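Local coordinates for membrane-anchored mycosin mycp1 (Mycobacterium thermoresistibile, PDB 4HVL), which is a subtilisin-family serine protease, the membrane-anchored mycosin that forms an essential component of the ESX-1 (type VII) secretion system, at residues A10-D15 with V196-N201; H168-G173 with H205-V210. One frame throughout, in Å; residues are numbered along the deposited sequence.

Contact 1: residues A10-D15 with V196-N201. With ZN (zinc ion), chain C.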
ATOM      1  N   ALA A  10      12.149 -11.187  18.340  1.00 31.77           N
ATOM      2  CA  ALA A  10      13.159 -10.465  19.096  1.00 31.60           C
ATOM      3  C   ALA A  10      13.939  -9.461  18.240  1.00 30.06           C
ATOM      4  O   ALA A  10      14.718  -8.679  18.764  1.00 30.92           O
ATOM      5  CB  ALA A  10      14.107 -11.437  19.770  1.00 33.00           C
ATOM      6  N   ALA A  11      13.723  -9.460  16.934  1.00 28.31           N
ATOM      7  CA  ALA A  11      14.521  -8.642  16.043  1.00 27.33           C
ATOM      8  C   ALA A  11      13.845  -7.338  15.683  1.00 25.79           C
ATOM      9  O   ALA A  11      14.063  -6.829  14.598  1.00 25.42           O
ATOM     10  CB  ALA A  11      14.846  -9.420  14.791  1.00 26.90           C
ATOM     11  N   VAL A  12      13.065  -6.764  16.596  1.00 26.16           N
ATOM     12  CA  VAL A  12      12.386  -5.487  16.316  1.00 25.30           C
ATOM     13  C   VAL A  12      13.429  -4.378  16.270  1.00 24.50           C
ATOM     14  O   VAL A  12      14.181  -4.222  17.204  1.00 24.71           O
ATOM     15  CB  VAL A  12      11.300  -5.159  17.372  1.00 26.47           C
ATOM     16  CG1 VAL A  12      10.639  -3.811  17.100  1.00 26.30           C
ATOM     17  CG2 VAL A  12      10.232  -6.239  17.389  1.00 27.15           C
ATOM     18  N   PRO A  13      13.450  -3.588  15.186  1.00 23.37           N
ATOM     19  CA  PRO A  13      14.413  -2.505  15.065  1.00 23.06           C
ATOM     20  C   PRO A  13      14.133  -1.336  15.999  1.00 24.02           C
ATOM     21  O   PRO A  13      13.036  -1.233  16.533  1.00 24.18           O
ATOM     22  CB  PRO A  13      14.266  -2.054  13.617  1.00 22.11           C
ATOM     23  CG  PRO A  13      12.919  -2.503  13.191  1.00 21.82           C
ATOM     24  CD  PRO A  13      12.501  -3.634  14.056  1.00 22.45           C
ATOM     25  N   PRO A  14      15.135  -0.458  16.195  1.00 24.97           N
ATOM     26  CA  PRO A  14      14.906   0.720  17.007  1.00 25.89           C
ATOM     27  C   PRO A  14      13.825   1.625  16.388  1.00 25.21           C
ATOM     28  O   PRO A  14      13.671   1.679  15.175  1.00 24.52           O
ATOM     29  CB  PRO A  14      16.287   1.419  17.045  1.00 26.08           C
ATOM     30  CG  PRO A  14      17.051   0.868  15.890  1.00 25.71           C
ATOM     31  CD  PRO A  14      16.507  -0.505  15.637  1.00 25.31           C
ATOM     32  N   ASP A  15      13.060   2.280  17.247  1.00 26.08           N
ATOM     33  CA  ASP A  15      12.102   3.280  16.835  1.00 25.99           C
ATOM     34  C   ASP A  15      12.878   4.560  16.548  1.00 25.67           C
ATOM     35  O   ASP A  15      13.067   5.375  17.422  1.00 25.75           O
ATOM     36  CB  ASP A  15      11.065   3.477  17.937  1.00 27.68           C
ATOM     37  CG  ASP A  15      10.098   4.608  17.648  1.00 28.79           C
ATOM     38  OD1 ASP A  15       9.832   4.921  16.478  1.00 29.06           O
ATOM     39  OD2 ASP A  15       9.633   5.200  18.643  1.00 31.59           O
ATOM     40  N   VAL A 196      12.042  -6.505   9.188  1.00 18.79           N
ATOM     41  CA  VAL A 196      10.750  -6.156   8.613  1.00 18.36           C
ATOM     42  C   VAL A 196       9.675  -7.065   9.190  1.00 17.75           C
ATOM     43  O   VAL A 196       8.616  -6.598   9.612  1.00 17.54           O
ATOM     44  CB  VAL A 196      10.746  -6.174   7.063  1.00 18.55           C
ATOM     45  CG1 VAL A 196       9.344  -5.883   6.510  1.00 17.85           C
ATOM     46  CG2 VAL A 196      11.757  -5.174   6.518  1.00 19.39           C
ATOM     47  N   GLY A 197       9.973  -8.354   9.223  1.00 17.89           N
ATOM     48  CA  GLY A 197       9.088  -9.349   9.797  1.00 17.88           C
ATOM     49  C   GLY A 197       8.799  -9.064  11.252  1.00 17.57           C
ATOM     50  O   GLY A 197       7.665  -9.154  11.682  1.00 17.44           O
ATOM     51  N   ALA A 198       9.825  -8.694  12.000  1.00 17.82           N
ATOM     52  CA  ALA A 198       9.648  -8.397  13.416  1.00 17.48           C
ATOM     53  C   ALA A 198       8.786  -7.150  13.588  1.00 16.94           C
ATOM     54  O   ALA A 198       7.942  -7.097  14.503  1.00 17.28           O
ATOM     55  CB  ALA A 198      10.994  -8.224  14.101  1.00 18.06           C
ATOM     56  N   ALA A 199       8.967  -6.156  12.713  1.00 16.57           N
ATOM     57  CA  ALA A 199       8.194  -4.916  12.796  1.00 16.30           C
ATOM     58  C   ALA A 199       6.733  -5.171  12.475  1.00 16.32           C
ATOM     59  O   ALA A 199       5.858  -4.658  13.154  1.00 16.50           O
ATOM     60  CB  ALA A 199       8.759  -3.863  11.869  1.00 16.40           C
ATOM     61  N   VAL A 200       6.469  -5.974  11.446  1.00 16.37           N
ATOM     62  CA  VAL A 200       5.096  -6.284  11.057  1.00 16.31           C
ATOM     63  C   VAL A 200       4.418  -7.009  12.204  1.00 16.39           C
ATOM     64  O   VAL A 200       3.288  -6.666  12.599  1.00 16.55           O
ATOM     65  CB  VAL A 200       5.055  -7.129   9.754  1.00 17.16           C
ATOM     66  CG1 VAL A 200       3.643  -7.578   9.447  1.00 17.49           C
ATOM     67  CG2 VAL A 200       5.582  -6.327   8.555  1.00 17.68           C
ATOM     68  N   ASN A 201       5.120  -7.994  12.772  1.00 16.33           N
ATOM     69  CA  ASN A 201       4.612  -8.738  13.935  1.00 16.51           C
ATOM     70  C   ASN A 201       4.270  -7.841  15.119  1.00 17.03           C
ATOM     71  O   ASN A 201       3.238  -8.034  15.751  1.00 17.81           O
ATOM     72  CB  ASN A 201       5.621  -9.800  14.363  1.00 16.65           C
ATOM     73  CG  ASN A 201       5.104 -10.686  15.493  1.00 17.06           C
ATOM     74  OD1 ASN A 201       4.145 -11.416  15.328  1.00 16.80           O
ATOM     75  ND2 ASN A 201       5.762 -10.627  16.639  1.00 17.64           N
TER
HETATM   76 ZN    ZN C 502       8.930   6.740  16.666  1.00 21.21          ZN
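Ala198 projects from helix 194-206 straight at the peptide between Ala11 and Val12. Its methyl is pressed against that linkage, with Ala198 CB 3.4 Å from Ala11 C and 3.6 Å from Val12 N. Ala11 adds its own methyl from one side, CB to CB at 4.1 Å. Val12 can be followed outward: CB itself only carries the fork, and the two branches part company. CG2, on the arm beside the backbone N and anti to the carbonyl carbon, drops onto the helix, 3.9 Å from Ala198 CB and 3.8 Å from Ala198 O. CG1 is anti to the backbone N (chi1 178°) and makes no contact with 196-201; the valine as a whole also packs on Val167 of helix 154-171. One residue on, Pro13 turns the CD corner of its ring to the helix, 4.3 Å from Ala199 CB, and rests on Ala163 and Val167 as well. Past Pro14, the carboxylate of Asp15 reaches a zinc ion, OD1 at 2.0 Å and OD2 at a longer 2.6 Å, a site that His168 shares. Small apolar groups thus seat an irregular N-terminal segment along two neighbouring helices on the flank of the subtilisin fold.

Contact 2: residues H168-G173 with H205-V210. With ZN (zinc ion), chain C; ZN (zinc ion), chain E.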
ATOM      1  N   HIS A 168       7.687   2.697  14.045  1.00 16.82           N
ATOM      2  CA  HIS A 168       7.273   4.058  14.313  1.00 16.70           C
ATOM      3  C   HIS A 168       5.760   4.283  14.039  1.00 16.57           C
ATOM      4  O   HIS A 168       5.061   4.878  14.865  1.00 15.71           O
ATOM      5  CB  HIS A 168       8.148   5.007  13.513  1.00 17.42           C
ATOM      6  CG  HIS A 168       7.783   6.451  13.646  1.00 17.84           C
ATOM      7  ND1 HIS A 168       8.063   7.193  14.766  1.00 19.75           N
ATOM      8  CD2 HIS A 168       7.201   7.302  12.769  1.00 18.13           C
ATOM      9  CE1 HIS A 168       7.656   8.441  14.587  1.00 19.10           C
ATOM     10  NE2 HIS A 168       7.130   8.532  13.378  1.00 18.63           N
ATOM     11  N   ALA A 169       5.254   3.775  12.907  1.00 16.68           N
ATOM     12  CA  ALA A 169       3.828   3.888  12.588  1.00 16.72           C
ATOM     13  C   ALA A 169       2.962   3.315  13.698  1.00 17.39           C
ATOM     14  O   ALA A 169       1.951   3.906  14.096  1.00 18.41           O
ATOM     15  CB  ALA A 169       3.515   3.216  11.260  1.00 16.21           C
ATOM     16  N   ALA A 170       3.340   2.133  14.166  1.00 18.03           N
ATOM     17  CA  ALA A 170       2.625   1.447  15.252  1.00 17.91           C
ATOM     18  C   ALA A 170       2.648   2.281  16.527  1.00 18.28           C
ATOM     19  O   ALA A 170       1.616   2.449  17.189  1.00 18.84           O
ATOM     20  CB  ALA A 170       3.250   0.092  15.502  1.00 17.74           C
ATOM     21  N   ASN A 171       3.828   2.828  16.846  1.00 17.76           N
ATOM     22  CA  ASN A 171       3.993   3.698  18.019  1.00 17.93           C
ATOM     23  C   ASN A 171       3.164   4.986  17.988  1.00 18.12           C
ATOM     24  O   ASN A 171       2.819   5.535  19.041  1.00 17.17           O
ATOM     25  CB  ASN A 171       5.479   4.009  18.258  1.00 17.99           C
ATOM     26  CG  ASN A 171       6.257   2.787  18.765  1.00 18.41           C
ATOM     27  OD1 ASN A 171       5.667   1.779  19.140  1.00 18.45           O
ATOM     28  ND2 ASN A 171       7.590   2.885  18.792  1.00 18.89           N
ATOM     29  N   LEU A 172       2.868   5.463  16.779  1.00 18.39           N
ATOM     30  CA  LEU A 172       1.990   6.629  16.573  1.00 19.02           C
ATOM     31  C   LEU A 172       0.541   6.338  16.936  1.00 19.03           C
ATOM     32  O   LEU A 172      -0.231   7.266  17.101  1.00 20.42           O
ATOM     33  CB  LEU A 172       2.066   7.113  15.116  1.00 19.17           C
ATOM     34  CG  LEU A 172       3.419   7.757  14.758  1.00 19.80           C
ATOM     35  CD1 LEU A 172       3.563   7.951  13.257  1.00 19.60           C
ATOM     36  CD2 LEU A 172       3.599   9.088  15.499  1.00 19.80           C
ATOM     37  N   GLY A 173       0.168   5.068  17.058  1.00 18.64           N
ATOM     38  CA  GLY A 173      -1.185   4.694  17.501  1.00 19.78           C
ATOM     39  C   GLY A 173      -2.173   4.447  16.362  1.00 19.51           C
ATOM     40  O   GLY A 173      -3.380   4.492  16.558  1.00 20.64           O
ATOM     41  N   HIS A 205       0.583  -7.779  16.385  1.00 18.76           N
ATOM     42  CA  HIS A 205       0.352  -8.545  17.609  1.00 19.35           C
ATOM     43  C   HIS A 205       0.570  -7.746  18.893  1.00 19.42           C
ATOM     44  O   HIS A 205      -0.012  -8.089  19.913  1.00 20.10           O
ATOM     45  CB  HIS A 205       1.172  -9.838  17.623  1.00 19.49           C
ATOM     46  CG  HIS A 205       0.685 -10.847  16.646  1.00 19.96           C
ATOM     47  ND1 HIS A 205       1.519 -11.525  15.782  1.00 20.06           N
ATOM     48  CD2 HIS A 205      -0.573 -11.241  16.339  1.00 20.43           C
ATOM     49  CE1 HIS A 205       0.796 -12.313  15.006  1.00 20.24           C
ATOM     50  NE2 HIS A 205      -0.471 -12.155  15.328  1.00 21.44           N
ATOM     51  N   VAL A 206       1.364  -6.683  18.846  1.00 18.73           N
ATOM     52  CA  VAL A 206       1.658  -5.909  20.067  1.00 19.12           C
ATOM     53  C   VAL A 206       0.877  -4.592  20.147  1.00 19.55           C
ATOM     54  O   VAL A 206       0.488  -4.164  21.239  1.00 20.33           O
ATOM     55  CB  VAL A 206       3.164  -5.663  20.202  1.00 18.81           C
ATOM     56  CG1 VAL A 206       3.485  -4.881  21.458  1.00 19.15           C
ATOM     57  CG2 VAL A 206       3.902  -6.998  20.185  1.00 18.96           C
ATOM     58  N   LYS A 207       0.664  -3.941  19.006  1.00 19.55           N
ATOM     59  CA  LYS A 207      -0.019  -2.644  18.980  1.00 20.36           C
ATOM     60  C   LYS A 207      -1.413  -2.672  18.324  1.00 21.49           C
ATOM     61  O   LYS A 207      -2.016  -1.627  18.129  1.00 22.16           O
ATOM     62  CB  LYS A 207       0.881  -1.588  18.322  1.00 19.49           C
ATOM     63  CG  LYS A 207       2.276  -1.483  18.935  1.00 19.13           C
ATOM     64  CD  LYS A 207       2.276  -0.910  20.360  1.00 19.83           C
ATOM     65  CE  LYS A 207       3.705  -0.713  20.855  1.00 19.78           C
ATOM     66  NZ  LYS A 207       3.873  -0.380  22.301  1.00 20.06           N
ATOM     67  N   ASN A 208      -1.951  -3.848  18.016  1.00 23.14           N
ATOM     68  CA  ASN A 208      -3.359  -3.945  17.579  1.00 25.18           C
ATOM     69  C   ASN A 208      -3.665  -3.240  16.242  1.00 23.99           C
ATOM     70  O   ASN A 208      -4.744  -2.642  16.079  1.00 25.03           O
ATOM     71  CB  ASN A 208      -4.294  -3.407  18.696  1.00 27.70           C
ATOM     72  CG  ASN A 208      -5.775  -3.533  18.349  1.00 31.25           C
ATOM     73  OD1 ASN A 208      -6.225  -4.595  17.919  1.00 32.89           O
ATOM     74  ND2 ASN A 208      -6.549  -2.435  18.538  1.00 33.13           N
ATOM     75  N   ALA A 209      -2.728  -3.296  15.298  1.00 21.26           N
ATOM     76  CA  ALA A 209      -2.901  -2.623  14.015  1.00 20.27           C
ATOM     77  C   ALA A 209      -3.078  -3.603  12.880  1.00 18.76           C
ATOM     78  O   ALA A 209      -2.456  -4.664  12.832  1.00 18.37           O
ATOM     79  CB  ALA A 209      -1.732  -1.697  13.715  1.00 20.50           C
ATOM     80  N   VAL A 210      -3.947  -3.228  11.963  1.00 17.99           N
ATOM     81  CA  VAL A 210      -4.163  -3.987  10.746  1.00 17.65           C
ATOM     82  C   VAL A 210      -3.122  -3.474   9.783  1.00 16.64           C
ATOM     83  O   VAL A 210      -3.016  -2.263   9.635  1.00 16.56           O
ATOM     84  CB  VAL A 210      -5.540  -3.693  10.149  1.00 18.26           C
ATOM     85  CG1 VAL A 210      -5.603  -4.148   8.685  1.00 18.41           C
ATOM     86  CG2 VAL A 210      -6.617  -4.359  10.985  1.00 19.37           C
TER
HETATM   87 ZN    ZN C 502       8.930   6.740  16.666  1.00 21.21          ZN
HETATM   88 ZN    ZN E 504      -2.070 -13.092  14.313  1.00 23.42          ZN
HETATM   89  O   HOH W   1      -3.857 -13.224  15.641  1.00 27.75           O
HETATM   90  O   HOH W   2      -0.949 -14.842  13.407  1.00 24.02           O
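Lys207 is the residue that meets the other segment, packing its aliphatic chain on Ala170 and Asn171 near the C-terminal ends of helices 154-171 and 194-206; the first of these closes with a Schellman motif at Gly173. Before Lys207 comes His205, in the last turn of helix 194-206, turned to the surface on the far side. Its NE2 binds a zinc ion at 2.1 Å; water 1 (2.2 Å) and water 2 (2.3 Å) also bind the metal, with one further ligand from outside the two segments. The other ring nitrogen, ND1, is hydrogen-bonded to Asn201 OD1 one turn back, which should fix the rotation of the ring and present NE2 to the metal. Val206 lies on the surface. At Lys207, CG stands beside the backbone N (chi1 -53°) and settles 3.9 Å from Ala170 CB. The chain bends at chi2 (-69°) and passes the Asn171 amide, with CE 3.6 Å from Asn171 OD1. That is a van der Waals approach; the oxygen has its hydrogen bond from Tyr202 OH, whose side chain also touches Lys207. Asn208 turns the chain with positive phi (64°), and its carbonyl accepts a hydrogen bond from Arg326 NH1. Ala209 bonds back to Ala203 through the backbone. Val210 enters strand 210-214, its backbone bonded to Gln175 and Ile177 beside the parallel strand 176-179 and its side chain packed on helix 334-343, so helix 194-206 is the crossover of a beta-alpha-beta unit.

Both contacts are partly buried and lie on the same side of the molecule, centres about 11 Å apart, and both use helix 194-206. Contact 1 takes its middle and contact 2 its C-terminal end. In each the buried residues that touch are helix alanines, Ala198 and Ala199 in contact 1 and Ala170 in contact 2; the partner is a long-range N-terminal segment in contact 1 and an exposed lysine in contact 2. Contact 1 is almost wholly apolar, whereas contact 2 mixes methylene packing with an amide. They meet directly: Asp15 OD2 and Asn171 ND2, 3.1 Å apart, probably form a hydrogen bond, and a shared zinc ion joins the N-terminal segment to helix 154-171.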